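Local coordinates for protein beta-galactosidase (Bacillus circulans subsp. alkalophilus, PDB 3TTY) that hydrolyses terminal beta-galactoside bonds, with a TIM-barrel domain that binds galactose, at residues A[648-653]-A[669-674]. Residues are numbered along the deposited sequence; the frame is centred on the assembly and turned at random.
Sequences RQRDLL and VMILER
Glu-673 and Arg-650 meet on both backbone and side chain. Glu-673 N gives a straight bond to Arg-650 O (2.9 Å). The return bond from Arg-650 N to Glu-673 O is weak. Farther along, Leu-652 N donates to Ile-671 O (2.8 Å).

The salt bridge runs from Arg-650 NE to Glu-673 OE1 (2.8 Å). OE1 lies over one face of the guanidinium, and the two flat groups are turned 65° apart. Glu-673 is stretched out, with CG anti to the backbone N (chi1 -179°), which carries OE1 alongside the Arg-650 chain, pointing the same way, as far as NE. Its OE1 also passes Leu-652 CD1, which lies over the same guanidinium face, offset toward the rim.

Asp-651 OD1 accepts two backbone N-H groups. One is Ile-671 N (3.2 Å) and the other, in an Asx turn, is Leu-653 N (3.0 Å). The two N-H groups come from opposite faces of the carboxylate. OD2 takes a water that also donates to Val-669 O. With an alanine at Asp-651, Ile-671 N and Leu-653 N would probably lose their shared acceptor and the turn would be less firmly held.

Apolar contacts follow the turn. Leu-652 CD2 meets Ile-671 CG2 (3.9 Å), and Leu-653 CD1 meets Val-669 CG1 (3.9 Å). Leu-653 and Val-669 also touch Tyr-332, so this end of the contact packs against helix 326-336 of the TIM-barrel domain. On the other side of strand 669-674, backbone bonds continue to strand 627-634.

A short, weakly bonded strand at about 649-651 thus runs antiparallel to strand 669-674 in the five-stranded antiparallel sheet of the C-terminal domain.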
loop_
_atom_site.group_PDB
_atom_site.type_symbol
_atom_site.label_atom_id
_atom_site.label_comp_id
_atom_site.label_asym_id
_atom_site.label_seq_id
_atom_site.Cartn_x
_atom_site.Cartn_y
_atom_site.Cartn_z
ATOM N N ARG A 648 30.972 8.908 48.986
ATOM C CA ARG A 648 30.082 8.265 49.943
ATOM C C ARG A 648 28.689 8.231 49.338
ATOM O O ARG A 648 28.049 9.273 49.179
ATOM C CB ARG A 648 30.041 9.045 51.256
ATOM C CG ARG A 648 31.198 8.764 52.195
ATOM C CD ARG A 648 30.993 9.477 53.524
ATOM N NE ARG A 648 29.639 9.281 54.038
ATOM C CZ ARG A 648 29.253 9.588 55.273
ATOM N NH1 ARG A 648 30.124 10.104 56.132
ATOM N NH2 ARG A 648 27.999 9.373 55.650
ATOM N N GLN A 649 28.224 7.036 48.990
ATOM C CA GLN A 649 26.923 6.905 48.355
ATOM C C GLN A 649 26.311 5.531 48.592
ATOM O O GLN A 649 27.017 4.523 48.641
ATOM C CB GLN A 649 27.030 7.204 46.854
ATOM C CG GLN A 649 28.094 6.399 46.131
ATOM C CD GLN A 649 28.364 6.892 44.713
ATOM O OE1 GLN A 649 27.547 7.598 44.118
ATOM N NE2 GLN A 649 29.520 6.524 44.172
ATOM N N ARG A 650 24.995 5.496 48.745
ATOM C CA ARG A 650 24.303 4.224 48.864
ATOM C C ARG A 650 23.313 3.992 47.728
ATOM O O ARG A 650 22.751 4.928 47.157
ATOM C CB ARG A 650 23.598 4.092 50.220
ATOM C CG ARG A 650 22.552 5.143 50.483
ATOM C CD ARG A 650 21.815 4.883 51.784
ATOM N NE ARG A 650 21.054 6.061 52.192
ATOM C CZ ARG A 650 19.739 6.085 52.381
ATOM N NH1 ARG A 650 19.018 4.980 52.218
ATOM N NH2 ARG A 650 19.148 7.216 52.746
ATOM N N ASP A 651 23.123 2.724 47.402
ATOM C CA ASP A 651 22.103 2.317 46.471
ATOM C C ASP A 651 20.775 2.325 47.215
ATOM O O ASP A 651 20.585 1.566 48.157
ATOM C CB ASP A 651 22.413 0.921 45.955
ATOM C CG ASP A 651 21.467 0.490 44.870
ATOM O OD1 ASP A 651 20.392 1.126 44.753
ATOM O OD2 ASP A 651 21.794 -0.476 44.144
ATOM N N LEU A 652 19.862 3.199 46.811
ATOM C CA LEU A 652 18.600 3.336 47.519
ATOM C C LEU A 652 17.844 2.012 47.569
ATOM O O LEU A 652 17.127 1.740 48.530
ATOM C CB LEU A 652 17.733 4.407 46.856
ATOM C CG LEU A 652 17.416 5.657 47.682
ATOM C CD1 LEU A 652 18.514 5.964 48.704
ATOM C CD2 LEU A 652 17.159 6.854 46.778
ATOM N N LEU A 653 18.023 1.185 46.541
ATOM C CA LEU A 653 17.208 -0.015 46.372
ATOM C C LEU A 653 17.700 -1.218 47.184
ATOM O O LEU A 653 16.895 -2.052 47.603
ATOM C CB LEU A 653 17.092 -0.384 44.891
ATOM C CG LEU A 653 16.350 0.600 43.980
ATOM C CD1 LEU A 653 16.394 0.129 42.523
ATOM C CD2 LEU A 653 14.914 0.790 44.444
ATOM N N VAL A 669 18.860 -2.138 38.161
ATOM C CA VAL A 669 18.691 -0.714 38.419
ATOM C C VAL A 669 19.305 -0.394 39.775
ATOM O O VAL A 669 19.054 -1.095 40.756
ATOM C CB VAL A 669 17.190 -0.303 38.442
ATOM C CG1 VAL A 669 17.024 1.150 38.860
ATOM C CG2 VAL A 669 16.541 -0.548 37.088
ATOM N N MET A 670 20.120 0.656 39.817
ATOM C CA MET A 670 20.626 1.188 41.068
ATOM C C MET A 670 20.274 2.664 41.093
ATOM O O MET A 670 20.219 3.318 40.054
ATOM C CB MET A 670 22.145 1.014 41.161
ATOM C CG MET A 670 22.644 -0.400 40.833
ATOM S SD MET A 670 24.444 -0.543 40.737
ATOM C CE MET A 670 24.890 -0.007 42.385
ATOM N N ILE A 671 20.021 3.181 42.284
ATOM C CA ILE A 671 19.793 4.599 42.460
ATOM C C ILE A 671 20.781 5.092 43.506
ATOM O O ILE A 671 20.538 4.989 44.712
ATOM C CB ILE A 671 18.350 4.890 42.905
ATOM C CG1 ILE A 671 17.352 4.230 41.947
ATOM C CG2 ILE A 671 18.109 6.376 42.989
ATOM C CD1 ILE A 671 15.922 4.349 42.402
ATOM N N LEU A 672 21.907 5.611 43.031
ATOM C CA LEU A 672 22.975 6.068 43.904
ATOM C C LEU A 672 22.634 7.408 44.509
ATOM O O LEU A 672 22.401 8.369 43.787
ATOM C CB LEU A 672 24.273 6.174 43.116
ATOM C CG LEU A 672 25.127 4.907 43.020
ATOM C CD1 LEU A 672 24.368 3.651 43.480
ATOM C CD2 LEU A 672 25.698 4.746 41.619
ATOM N N GLU A 673 22.607 7.468 45.835
ATOM C CA GLU A 673 22.362 8.708 46.563
ATOM C C GLU A 673 23.684 9.362 46.956
ATOM O O GLU A 673 24.465 8.783 47.712
ATOM C CB GLU A 673 21.526 8.428 47.817
ATOM C CG GLU A 673 21.187 9.648 48.654
ATOM C CD GLU A 673 20.337 9.300 49.865
ATOM O OE1 GLU A 673 20.754 8.416 50.640
ATOM O OE2 GLU A 673 19.250 9.901 50.039
ATOM N N ARG A 674 23.931 10.564 46.440
ATOM C CA ARG A 674 25.165 11.293 46.730
ATOM C C ARG A 674 24.907 12.795 46.889
ATOM O O ARG A 674 23.760 13.234 46.932
ATOM C CB ARG A 674 26.202 11.036 45.637
ATOM C CG ARG A 674 25.687 11.294 44.236
ATOM C CD ARG A 674 26.795 11.172 43.196
ATOM N NE ARG A 674 26.412 11.744 41.903
ATOM C CZ ARG A 674 26.619 13.013 41.545
ATOM N NH1 ARG A 674 27.214 13.864 42.381
ATOM N NH2 ARG A 674 26.239 13.441 40.344
HETATM O O HOH W 1 20.112 -2.011 43.040
#